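Local coordinates for phage tail sheath protein (Desulfitobacterium hafniense, PDB 3HXL), which probably polymerises around the inner tube of a contractile phage or phage-like tail, forming the sheath whose shortening drives the tube into a target cell, at residues N251-A256 against D289-V294; P206-A211 against T262-T267; L103-K108 against V159-T164; G114-L119 against L136-E141; K343-R348 against W423-I428. All blocks are in the same frame, centred on the assembly; numbering follows the deposited sequence.

Interaction 1 (N251-A256 against D289-V294)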
# COMPACT_ATOMS: atom_id res chain seq x y z
N ASN A 251 5.36 -7.51 17.32
CA ASN A 251 4.74 -6.64 18.31
C ASN A 251 4.29 -5.30 17.75
O ASN A 251 4.47 -5.00 16.56
CB ASN A 251 5.68 -6.44 19.52
CG ASN A 251 7.00 -5.77 19.16
OD1 ASN A 251 7.38 -5.70 17.99
ND2 ASN A 251 7.72 -5.30 20.17
N GLY A 252 3.68 -4.50 18.62
CA GLY A 252 3.20 -3.20 18.22
C GLY A 252 3.97 -2.11 18.93
O GLY A 252 5.04 -2.35 19.49
N VAL A 253 3.41 -0.91 18.93
CA VAL A 253 4.07 0.22 19.55
C VAL A 253 3.12 1.11 20.32
O VAL A 253 1.90 0.94 20.25
CB VAL A 253 4.79 1.07 18.49
CG1 VAL A 253 5.85 0.24 17.77
CG2 VAL A 253 3.77 1.60 17.48
N VAL A 254 3.69 2.04 21.07
CA VAL A 254 2.91 3.00 21.82
C VAL A 254 3.27 4.35 21.25
O VAL A 254 4.45 4.72 21.21
CB VAL A 254 3.25 2.96 23.32
CG1 VAL A 254 2.37 3.94 24.08
CG2 VAL A 254 3.03 1.54 23.86
N LEU A 255 2.26 5.08 20.79
CA LEU A 255 2.45 6.39 20.18
C LEU A 255 2.58 7.51 21.22
O LEU A 255 2.21 7.34 22.38
CB LEU A 255 1.28 6.69 19.24
CG LEU A 255 1.01 5.67 18.12
CD1 LEU A 255 -0.09 6.21 17.21
CD2 LEU A 255 2.28 5.43 17.32
N ALA A 256 3.11 8.64 20.79
CA ALA A 256 3.29 9.78 21.69
C ALA A 256 1.96 10.28 22.25
O ALA A 256 1.92 10.87 23.33
CB ALA A 256 4.03 10.91 20.98
N ASP A 289 7.88 6.10 13.32
CA ASP A 289 7.46 7.49 13.45
C ASP A 289 6.32 7.72 14.44
O ASP A 289 5.24 7.14 14.31
CB ASP A 289 7.07 8.05 12.09
CG ASP A 289 8.12 7.81 11.04
OD1 ASP A 289 7.91 6.92 10.18
OD2 ASP A 289 9.16 8.50 11.07
N GLU A 290 6.58 8.58 15.43
CA GLU A 290 5.58 8.96 16.46
C GLU A 290 5.53 8.00 17.66
O GLU A 290 4.85 8.29 18.65
CB GLU A 290 4.17 9.13 15.84
CG GLU A 290 3.08 9.63 16.80
CD GLU A 290 1.71 9.80 16.15
OE1 GLU A 290 1.55 9.41 14.97
OE2 GLU A 290 0.80 10.35 16.81
N ALA A 291 6.27 6.90 17.60
CA ALA A 291 6.26 5.93 18.69
C ALA A 291 7.27 6.23 19.79
O ALA A 291 8.38 6.67 19.53
CB ALA A 291 6.51 4.54 18.13
N VAL A 292 6.88 5.96 21.03
CA VAL A 292 7.77 6.21 22.15
C VAL A 292 8.07 4.97 22.99
O VAL A 292 8.87 5.01 23.92
CB VAL A 292 7.22 7.34 23.06
CG1 VAL A 292 7.07 8.61 22.24
CG2 VAL A 292 5.88 6.93 23.67
N ASP A 293 7.43 3.85 22.65
CA ASP A 293 7.65 2.61 23.39
C ASP A 293 7.13 1.48 22.51
O ASP A 293 6.55 1.73 21.45
CB ASP A 293 6.88 2.66 24.72
CG ASP A 293 7.45 1.73 25.78
OD1 ASP A 293 8.27 0.86 25.44
OD2 ASP A 293 7.07 1.87 26.97
N VAL A 294 7.33 0.23 22.93
CA VAL A 294 6.85 -0.90 22.15
C VAL A 294 5.92 -1.73 23.04
O VAL A 294 5.98 -1.62 24.26
CB VAL A 294 8.03 -1.78 21.63
CG1 VAL A 294 9.04 -0.90 20.91
CG2 VAL A 294 8.70 -2.52 22.79

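Interaction 2 (P206-A211 against T262-T267)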
# COMPACT_ATOMS: atom_id res chain seq x y z
N PRO A 206 -3.61 -5.95 7.95
CA PRO A 206 -3.84 -5.64 9.36
C PRO A 206 -4.94 -6.53 9.93
O PRO A 206 -5.97 -6.04 10.41
CB PRO A 206 -4.23 -4.17 9.32
CG PRO A 206 -5.05 -4.11 8.07
CD PRO A 206 -4.19 -4.90 7.08
N SER A 207 -4.70 -7.83 9.88
CA SER A 207 -5.66 -8.83 10.34
C SER A 207 -4.96 -9.97 11.07
O SER A 207 -3.83 -10.33 10.73
CB SER A 207 -6.40 -9.38 9.12
OG SER A 207 -7.22 -10.49 9.45
N THR A 208 -5.61 -10.54 12.08
CA THR A 208 -5.03 -11.65 12.82
C THR A 208 -5.49 -12.99 12.26
O THR A 208 -5.12 -14.05 12.78
CB THR A 208 -5.41 -11.60 14.31
OG1 THR A 208 -6.84 -11.67 14.43
CG2 THR A 208 -4.92 -10.31 14.94
N ASP A 209 -6.30 -12.95 11.21
CA ASP A 209 -6.85 -14.16 10.58
C ASP A 209 -5.76 -15.06 9.97
O ASP A 209 -5.20 -14.73 8.92
CB ASP A 209 -7.86 -13.77 9.51
CG ASP A 209 -8.72 -14.94 9.06
OD1 ASP A 209 -8.14 -16.01 8.74
OD2 ASP A 209 -9.95 -14.80 9.01
N ASP A 210 -5.50 -16.19 10.61
CA ASP A 210 -4.47 -17.12 10.13
C ASP A 210 -4.70 -17.63 8.70
O ASP A 210 -3.75 -17.84 7.95
CB ASP A 210 -4.34 -18.32 11.08
CG ASP A 210 -3.85 -17.92 12.46
OD1 ASP A 210 -2.84 -17.18 12.55
OD2 ASP A 210 -4.47 -18.34 13.46
N ALA A 211 -5.96 -17.85 8.34
CA ALA A 211 -6.30 -18.33 7.01
C ALA A 211 -5.93 -17.29 5.96
O ALA A 211 -5.41 -17.62 4.89
CB ALA A 211 -7.79 -18.65 6.92
N THR A 262 -1.54 -2.49 17.94
CA THR A 262 -1.24 -3.91 17.97
C THR A 262 -0.28 -4.25 16.83
O THR A 262 0.00 -3.41 15.98
CB THR A 262 -2.49 -4.76 17.74
OG1 THR A 262 -3.05 -4.43 16.47
CG2 THR A 262 -3.51 -4.53 18.83
N ALA A 263 0.19 -5.49 16.81
CA ALA A 263 1.09 -5.92 15.74
C ALA A 263 0.33 -5.85 14.42
O ALA A 263 0.88 -5.44 13.39
CB ALA A 263 1.59 -7.33 16.00
N ALA A 264 -0.93 -6.26 14.45
CA ALA A 264 -1.76 -6.23 13.25
C ALA A 264 -1.85 -4.80 12.70
O ALA A 264 -1.75 -4.59 11.49
CB ALA A 264 -3.16 -6.76 13.55
N GLN A 265 -2.06 -3.84 13.58
CA GLN A 265 -2.16 -2.45 13.16
C GLN A 265 -0.81 -1.92 12.69
O GLN A 265 -0.73 -1.06 11.80
CB GLN A 265 -2.65 -1.57 14.30
CG GLN A 265 -4.08 -1.82 14.75
CD GLN A 265 -4.45 -0.95 15.92
OE1 GLN A 265 -3.84 -1.05 16.98
NE2 GLN A 265 -5.44 -0.07 15.73
N ALA A 266 0.26 -2.43 13.30
CA ALA A 266 1.62 -2.03 12.97
C ALA A 266 2.04 -2.43 11.55
O ALA A 266 2.98 -1.86 11.00
CB ALA A 266 2.60 -2.60 14.00
N THR A 267 1.35 -3.40 10.95
CA THR A 267 1.68 -3.82 9.60
C THR A 267 1.53 -2.66 8.62
O THR A 267 2.22 -2.61 7.60
CB THR A 267 0.78 -5.00 9.10
OG1 THR A 267 -0.58 -4.56 9.02
CG2 THR A 267 0.89 -6.20 10.03

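Interaction 3 (L103-K108 against V159-T164)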
# COMPACT_ATOMS: atom_id res chain seq x y z
N LEU A 103 -40.13 13.12 1.31
CA LEU A 103 -38.69 13.06 1.11
C LEU A 103 -37.95 11.94 1.84
O LEU A 103 -38.18 11.70 3.02
CB LEU A 103 -38.05 14.39 1.51
CG LEU A 103 -36.53 14.48 1.38
CD1 LEU A 103 -36.15 14.47 -0.09
CD2 LEU A 103 -36.03 15.76 2.05
N THR A 104 -37.07 11.27 1.11
CA THR A 104 -36.25 10.23 1.70
C THR A 104 -34.82 10.65 1.43
O THR A 104 -34.48 11.06 0.32
CB THR A 104 -36.53 8.85 1.06
OG1 THR A 104 -37.79 8.35 1.53
CG2 THR A 104 -35.44 7.86 1.45
N VAL A 105 -33.99 10.59 2.48
CA VAL A 105 -32.58 10.95 2.39
C VAL A 105 -31.79 9.70 2.73
O VAL A 105 -31.95 9.13 3.81
CB VAL A 105 -32.21 12.05 3.41
CG1 VAL A 105 -30.78 12.51 3.18
CG2 VAL A 105 -33.18 13.22 3.28
N THR A 106 -30.95 9.28 1.79
CA THR A 106 -30.15 8.07 1.96
C THR A 106 -28.66 8.37 1.82
O THR A 106 -28.25 9.10 0.91
CB THR A 106 -30.56 7.03 0.91
OG1 THR A 106 -31.99 6.88 0.92
CG2 THR A 106 -29.91 5.68 1.20
N ALA A 107 -27.86 7.81 2.72
CA ALA A 107 -26.41 7.99 2.70
C ALA A 107 -25.84 7.59 1.34
O ALA A 107 -26.35 6.68 0.69
CB ALA A 107 -25.77 7.16 3.80
N LYS A 108 -24.79 8.28 0.92
CA LYS A 108 -24.15 8.00 -0.36
C LYS A 108 -23.50 6.62 -0.35
O LYS A 108 -23.54 5.89 -1.34
CB LYS A 108 -23.09 9.06 -0.68
CG LYS A 108 -22.46 8.94 -2.06
CD LYS A 108 -21.49 10.08 -2.32
CE LYS A 108 -20.88 10.00 -3.71
NZ LYS A 108 -19.93 11.13 -3.93
N VAL A 159 -25.34 12.61 0.89
CA VAL A 159 -26.60 11.90 0.70
C VAL A 159 -27.24 12.07 -0.67
O VAL A 159 -26.88 12.95 -1.45
CB VAL A 159 -27.65 12.33 1.75
CG1 VAL A 159 -27.12 12.08 3.15
CG2 VAL A 159 -28.01 13.79 1.56
N ILE A 160 -28.21 11.20 -0.93
CA ILE A 160 -28.97 11.20 -2.17
C ILE A 160 -30.42 11.46 -1.76
O ILE A 160 -30.93 10.82 -0.84
CB ILE A 160 -28.90 9.83 -2.89
CG1 ILE A 160 -27.46 9.50 -3.27
CG2 ILE A 160 -29.79 9.85 -4.13
CD1 ILE A 160 -26.84 10.45 -4.27
N PHE A 161 -31.07 12.40 -2.43
CA PHE A 161 -32.46 12.73 -2.13
C PHE A 161 -33.39 11.96 -3.05
O PHE A 161 -33.14 11.85 -4.25
CB PHE A 161 -32.69 14.23 -2.29
CG PHE A 161 -31.86 15.07 -1.38
CD1 PHE A 161 -32.17 15.17 -0.03
CD2 PHE A 161 -30.75 15.76 -1.86
CE1 PHE A 161 -31.40 15.95 0.83
CE2 PHE A 161 -29.97 16.54 -1.01
CZ PHE A 161 -30.29 16.63 0.33
N SER A 162 -34.47 11.42 -2.49
CA SER A 162 -35.44 10.67 -3.27
C SER A 162 -36.86 11.00 -2.85
O SER A 162 -37.09 11.49 -1.74
CB SER A 162 -35.19 9.16 -3.12
OG SER A 162 -35.30 8.76 -1.77
N GLY A 163 -37.81 10.73 -3.73
CA GLY A 163 -39.20 11.01 -3.43
C GLY A 163 -39.77 12.01 -4.41
O GLY A 163 -39.09 12.44 -5.35
N THR A 164 -41.02 12.41 -4.20
CA THR A 164 -41.66 13.36 -5.08
C THR A 164 -42.70 14.19 -4.34
O THR A 164 -43.24 13.76 -3.32
CB THR A 164 -42.34 12.64 -6.27
OG1 THR A 164 -43.14 13.57 -7.01
CG2 THR A 164 -43.21 11.50 -5.77
O HOH W 1 -32.84 8.80 -0.99

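Interaction 4 (G114-L119 against L136-E141)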
# COMPACT_ATOMS: atom_id res chain seq x y z
N GLY A 114 -22.99 6.73 8.15
CA GLY A 114 -24.25 7.31 7.70
C GLY A 114 -25.13 7.74 8.87
O GLY A 114 -25.94 8.65 8.73
N ASN A 115 -24.97 7.09 10.02
CA ASN A 115 -25.78 7.44 11.19
C ASN A 115 -25.36 8.76 11.83
O ASN A 115 -26.02 9.24 12.76
CB ASN A 115 -25.75 6.32 12.23
CG ASN A 115 -26.20 4.99 11.69
OD1 ASN A 115 -27.21 4.90 10.98
ND2 ASN A 115 -25.47 3.93 12.02
N ASP A 116 -24.26 9.35 11.36
CA ASP A 116 -23.80 10.62 11.91
C ASP A 116 -24.35 11.77 11.08
O ASP A 116 -23.98 12.93 11.27
CB ASP A 116 -22.27 10.71 11.91
CG ASP A 116 -21.62 9.64 12.77
OD1 ASP A 116 -22.26 9.17 13.72
OD2 ASP A 116 -20.45 9.29 12.48
N ILE A 117 -25.23 11.44 10.14
CA ILE A 117 -25.83 12.45 9.27
C ILE A 117 -27.22 12.79 9.79
O ILE A 117 -27.96 11.92 10.22
CB ILE A 117 -25.94 11.93 7.83
CG1 ILE A 117 -24.59 11.39 7.36
CG2 ILE A 117 -26.39 13.06 6.90
CD1 ILE A 117 -24.61 10.78 5.97
N THR A 118 -27.56 14.07 9.74
CA THR A 118 -28.87 14.52 10.19
C THR A 118 -29.45 15.52 9.20
O THR A 118 -28.77 16.44 8.75
CB THR A 118 -28.81 15.18 11.58
OG1 THR A 118 -28.36 14.22 12.54
CG2 THR A 118 -30.18 15.69 12.00
N LEU A 119 -30.72 15.32 8.86
CA LEU A 119 -31.42 16.20 7.93
C LEU A 119 -32.15 17.31 8.67
O LEU A 119 -32.77 17.07 9.71
CB LEU A 119 -32.42 15.39 7.11
CG LEU A 119 -33.41 16.21 6.27
CD1 LEU A 119 -32.69 16.88 5.12
CD2 LEU A 119 -34.52 15.31 5.76
N LEU A 136 -26.40 17.82 7.90
CA LEU A 136 -25.47 17.92 9.01
C LEU A 136 -24.73 16.62 9.26
O LEU A 136 -25.30 15.53 9.14
CB LEU A 136 -26.21 18.32 10.30
CG LEU A 136 -26.56 19.80 10.52
CD1 LEU A 136 -27.41 20.32 9.38
CD2 LEU A 136 -27.28 19.94 11.85
N VAL A 137 -23.46 16.75 9.61
CA VAL A 137 -22.61 15.61 9.91
C VAL A 137 -21.96 15.93 11.25
O VAL A 137 -21.18 16.88 11.36
CB VAL A 137 -21.52 15.43 8.84
CG1 VAL A 137 -20.61 14.27 9.22
CG2 VAL A 137 -22.16 15.17 7.49
N ASP A 138 -22.27 15.13 12.26
CA ASP A 138 -21.76 15.35 13.61
C ASP A 138 -22.16 16.74 14.07
O ASP A 138 -21.38 17.43 14.74
CB ASP A 138 -20.23 15.21 13.65
CG ASP A 138 -19.76 13.78 13.51
OD1 ASP A 138 -20.44 12.87 14.01
OD2 ASP A 138 -18.69 13.57 12.90
N GLY A 139 -23.36 17.16 13.70
CA GLY A 139 -23.86 18.47 14.10
C GLY A 139 -23.41 19.64 13.25
O GLY A 139 -23.96 20.73 13.35
N ALA A 140 -22.41 19.42 12.40
CA ALA A 140 -21.91 20.48 11.54
C ALA A 140 -22.59 20.47 10.17
O ALA A 140 -22.68 19.43 9.51
CB ALA A 140 -20.40 20.34 11.37
N GLU A 141 -23.07 21.64 9.75
CA GLU A 141 -23.73 21.76 8.45
C GLU A 141 -22.69 21.81 7.35
O GLU A 141 -21.89 22.74 7.28
CB GLU A 141 -24.58 23.03 8.41
CG GLU A 141 -25.18 23.34 7.05
CD GLU A 141 -25.97 24.63 7.05
OE1 GLU A 141 -27.02 24.69 7.73
OE2 GLU A 141 -25.53 25.59 6.38
O HOH W 2 -23.04 11.74 15.19
O HOH W 3 -25.41 15.23 12.66

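Interaction 5 (K343-R348 against W423-I428)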
# COMPACT_ATOMS: atom_id res chain seq x y z
N LYS A 343 17.30 -10.22 4.54
CA LYS A 343 17.39 -8.78 4.74
C LYS A 343 16.54 -8.05 3.71
O LYS A 343 16.71 -8.23 2.51
CB LYS A 343 18.86 -8.33 4.63
CG LYS A 343 19.77 -9.01 5.66
CD LYS A 343 21.24 -8.61 5.50
CE LYS A 343 22.12 -9.35 6.51
NZ LYS A 343 23.57 -9.03 6.36
N ASN A 344 15.62 -7.22 4.19
CA ASN A 344 14.73 -6.52 3.27
C ASN A 344 15.41 -5.57 2.30
O ASN A 344 14.92 -5.37 1.18
CB ASN A 344 13.61 -5.84 4.06
CG ASN A 344 12.65 -6.86 4.64
OD1 ASN A 344 12.26 -7.80 3.94
ND2 ASN A 344 12.27 -6.68 5.91
N ARG A 345 16.55 -5.00 2.69
CA ARG A 345 17.26 -4.11 1.78
C ARG A 345 17.82 -4.95 0.63
O ARG A 345 17.86 -4.50 -0.51
CB ARG A 345 18.41 -3.38 2.48
CG ARG A 345 19.33 -2.67 1.48
CD ARG A 345 20.22 -1.63 2.14
NE ARG A 345 20.95 -2.16 3.28
CZ ARG A 345 21.80 -1.45 4.01
NH1 ARG A 345 22.03 -0.17 3.71
NH2 ARG A 345 22.42 -2.01 5.04
N VAL A 346 18.25 -6.18 0.92
CA VAL A 346 18.77 -7.04 -0.13
C VAL A 346 17.63 -7.33 -1.10
O VAL A 346 17.79 -7.27 -2.32
CB VAL A 346 19.33 -8.37 0.44
CG1 VAL A 346 19.61 -9.37 -0.69
CG2 VAL A 346 20.61 -8.09 1.22
N ILE A 347 16.45 -7.62 -0.55
CA ILE A 347 15.29 -7.88 -1.38
C ILE A 347 14.95 -6.65 -2.25
O ILE A 347 14.58 -6.80 -3.41
CB ILE A 347 14.06 -8.27 -0.52
CG1 ILE A 347 14.34 -9.59 0.20
CG2 ILE A 347 12.82 -8.42 -1.40
CD1 ILE A 347 14.78 -10.73 -0.71
N ARG A 348 15.06 -5.45 -1.68
CA ARG A 348 14.78 -4.25 -2.46
C ARG A 348 15.72 -4.09 -3.64
O ARG A 348 15.30 -3.74 -4.74
CB ARG A 348 14.85 -2.98 -1.59
CG ARG A 348 13.64 -2.76 -0.67
CD ARG A 348 13.69 -1.39 0.03
NE ARG A 348 14.49 -1.35 1.26
CZ ARG A 348 14.11 -1.90 2.41
NH1 ARG A 348 12.95 -2.53 2.51
NH2 ARG A 348 14.88 -1.78 3.49
N TRP A 423 26.82 -7.41 -5.75
CA TRP A 423 27.21 -7.51 -4.35
C TRP A 423 26.47 -6.45 -3.53
O TRP A 423 26.88 -5.30 -3.51
CB TRP A 423 28.71 -7.31 -4.22
CG TRP A 423 29.34 -8.16 -3.17
CD1 TRP A 423 28.84 -8.43 -1.93
CD2 TRP A 423 30.61 -8.81 -3.25
NE1 TRP A 423 29.72 -9.23 -1.23
CE2 TRP A 423 30.81 -9.48 -2.02
CE3 TRP A 423 31.60 -8.91 -4.24
CZ2 TRP A 423 31.96 -10.22 -1.75
CZ3 TRP A 423 32.74 -9.66 -3.97
CH2 TRP A 423 32.91 -10.31 -2.74
N PRO A 424 25.37 -6.83 -2.87
CA PRO A 424 24.61 -5.88 -2.05
C PRO A 424 25.50 -5.34 -0.93
O PRO A 424 26.29 -6.09 -0.36
CB PRO A 424 23.47 -6.72 -1.50
CG PRO A 424 23.26 -7.74 -2.58
CD PRO A 424 24.68 -8.13 -2.93
N VAL A 425 25.37 -4.06 -0.63
CA VAL A 425 26.18 -3.45 0.43
C VAL A 425 26.05 -4.17 1.76
O VAL A 425 27.03 -4.34 2.49
CB VAL A 425 25.80 -1.98 0.64
CG1 VAL A 425 26.28 -1.15 -0.54
CG2 VAL A 425 24.29 -1.85 0.79
N ASP A 426 24.84 -4.61 2.09
CA ASP A 426 24.61 -5.31 3.35
C ASP A 426 24.72 -6.82 3.13
O ASP A 426 23.80 -7.57 3.44
CB ASP A 426 23.24 -4.94 3.92
CG ASP A 426 22.10 -5.26 2.98
OD1 ASP A 426 22.18 -4.88 1.79
OD2 ASP A 426 21.12 -5.88 3.43
N SER A 427 25.86 -7.24 2.61
CA SER A 427 26.10 -8.65 2.33
C SER A 427 27.57 -8.85 1.93
O SER A 427 28.06 -8.18 1.03
CB SER A 427 25.18 -9.13 1.21
OG SER A 427 25.36 -10.50 0.92
N ILE A 428 28.25 -9.77 2.61
CA ILE A 428 29.66 -10.03 2.30
C ILE A 428 29.79 -11.20 1.33
O ILE A 428 30.83 -11.84 1.25
CB ILE A 428 30.47 -10.36 3.58
CG1 ILE A 428 29.97 -11.66 4.22
CG2 ILE A 428 30.39 -9.19 4.55
CD1 ILE A 428 28.56 -11.59 4.78

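Interaction 1 (N251-A256 against D289-V294)
V254 and the pair V292 and D293 show how an antiparallel edge absorbs an extra residue: both face the one valine, which makes a classic beta bulge. V254 N donates to D293 O at 2.9 Å, from well above the carbonyl plane. V254 O takes V292 N at 2.7 Å, nearly in line with its carbonyl bond, and a weak second N-H from D293. Beyond the bulge A256 N reaches E290 O at 2.8 Å. The tight side is the one carrying V253, whose CB rests 3.9 Å from A291 CB; these two and V294 are buried under F314 and A321, on strands 314-317 and 320-323. The other side is more open to solvent. There V254 and D293, both partly exposed, run side by side, and the exposed A256 meets V292 CG1 with its CB at 4.0 Å. With CG anti to its backbone N (chi1 -157°), D293 swings its carboxylate beside the following peptide, where OD1 accepts V294 N and also pairs with R297. Main-chain bonds make the polar link between the segments, while the charges of D293 and E290 are met by R297 and K80.

Interaction 2 (P206-A211 against T262-T267)
The backbones approach at a single point, P206 CA to A264 CA at 4.5 Å, where the loop leading into helix 210-227 passes the first turn of helix 263-276, and no hydrogen bond spans the gap. The closest polar approach is a CA-H...O contact, P206 CA lying 3.2 Å from A264 O. The proline ring adds its CB, 3.3 Å from the same oxygen, and T267 stands across the ring at about a right angle, with OG1 3.7 Å from P206 CB. That hydroxyl is already committed: it donates to A264 O at 2.7 Å, tilted 20° from the carbonyl plane. A chi1 of 64° sets OG1 between the backbone N and the carbonyl carbon and turns it back over the preceding helical turn, so A264 O receives the threonine proton and the proline C-H together. Both segments are helix starts of the subtilisin-like domain, each with its own capping. T262 and Q265 form a capping box, in which Q265 N donates to T262 OG1 while T262 N meets Q265 OE1 in the carbonyl plane, on a lone pair. In 206-211, S207 OG accepts from D209 N in an ST turn, and D209, as N-cap, takes L212 N and, weakly, A211 N on OD1. Apolar contact is slight. The methyl of A264 points at the loop, 4.0 Å from P206 C, and T208 CG2 approaches that methyl at 4.2 Å. M38 and L40 of strand 35-40, with L74 of helix 73-78, touch the proline from outside, and E236 of strand 232-236 lies against T208 and A264.

Interaction 3 (L103-K108 against V159-T164)
V105 and V159 cross obliquely on one face of an antiparallel pair, with V105 CG1 pressed against V159 CB at 3.4 Å, tighter than usual carbon-carbon contact. Its chi1 of -174° puts CG1 anti to the backbone N and directs it at V159, while CG2 serves the neighbour on the same face. There V105 and F161 lie side by side, pointing the same way, and CG2 comes to 4.0 Å from F161 CD1. L103 slants across F161 and brings its CD1 to 4.0 Å from F161 CD1, so two aliphatic branches converge obliquely on the same ring carbon.

The opposite face is largely polar, I160 apart. Between T104, T106, I160 and S162 sits one water, which donates to T104 O and to I160 O, the latter at 2.8 Å. It also bonds T106 OG1 and, at 2.6 Å, S162 OG. Four partners thus grip it, and it ties the two strands together over the top of their backbone bonds. Those bonds come in two hydrogen-bonded pairs, T104 with S162 and T106 with I160; the straightest is T106 N to I160 O, with an N-H...O angle of 173°.

Within the beta-sandwich domain, strand 103-107 is the middle of a three-stranded sheet, flanked by 97-100 and 159-162. Its apolar face packs on the second sheet, where L119 and I121 of strand 117-123 meet L103, and V133 of strand 131-137 meets F161.

Interaction 4 (G114-L119 against L136-E141)
T118 and L136 form the hydrogen-bonded pair at the centre of this contact: T118 N donates to L136 O at 2.8 Å, and L136 N returns a bond to T118 O at 2.9 Å. A third bond, D138 N to D116 O, closes the strand end. Between them I117 and V137 make a non-hydrogen-bonded pair, I117 CA resting 3.1 Å from L136 O. At the exposed end D116 and D138 run side by side with their carboxylate planes 40° apart and D138 OD1 only 3.9 Å from D116 OD2. These like charges are reconciled from outside, since R113 forms salt bridges to OD2 of both, which probably lowers the cost of the pairing. One water also lies 3.1 Å from D116 OD1 and from D138 OD1. A second water donates to D116 O and accepts from G139 N, linking the strand end to the turn. Further out, V137 N donates to A140 O and A140 N to V137 O, around D138 and G139. On the buried face I117 leans on L175 and T135, and V137 on W158. The whole is a beta hairpin, 117-123 with 131-137, whose second strand enters a type I' turn to strand 140-147, a meander in one sheet of the beta-sandwich.

Interaction 5 (K343-R348 against W423-I428)
D426 pushes its carboxylate against the first turn of a helix and there meets a lysine, an arginine and a valine methyl together. The aspartate is the centre of an inverse gamma turn in the loop joining strands 415-422 and 431-438, and the helix is 344-364 of the sheath C-terminal domain, with K343 at its N-cap position. A chi1 of 58° holds the carboxylate between the backbone N and the carbonyl carbon of D426, and the group projects from the turn toward the helix.

R345 and D426 slide past each other in opposite directions, their guanidinium and carboxylate planes 44° apart. The salt bridge runs from the side of the arginine, NE to OD1 at 3.3 Å, and is not a flat two-toothed pairing. The arginine chain bends at chi3 (52°) to bring the group round, V425 CG2 lies over the rim of one guanidinium face, and NH1 goes on to bond N280 O.

K343 lies along the other side of the aspartate, extended beyond CG, with its CD 3.4 Å from D426 OD2. Its NZ passes the carboxylate and donates to D426 O at 3.3 Å, from above the carbonyl plane. The two cations and the helix start would probably steady a negative charge here, although D426 is poorly ordered and these bonds are long.

V346 offers the carboxylate an apolar contact, though its close approach to D426 OD2 is doubtful given that disorder. With P424 it leans on I431 of strand 431-438, and V346 CG2 sits 4.2 Å from P424 CB.

In the fold
Chemistry follows position along this elongated chain. Interactions 3 and 4 lie in the beta-sandwich, their centres about 14 Å apart, and belong to its two facing sheets: V105 CG2 meets L119 CD2 at 3.5 Å, so the buried faces of both share one apolar core, while water sits on the other face of interaction 3 and two aspartates meet at the turn end of interaction 4. Interactions 1 and 2 touch in the subtilisin-like domain, where N251 O packs on A263 CB; one extends a sheet through backbone bonds, the other joins helix starts without any. Interaction 5, about 57 Å from interaction 3 between centres, stands apart in the C-terminal domain and alone spans its segments with a salt bridge. All five are partly buried.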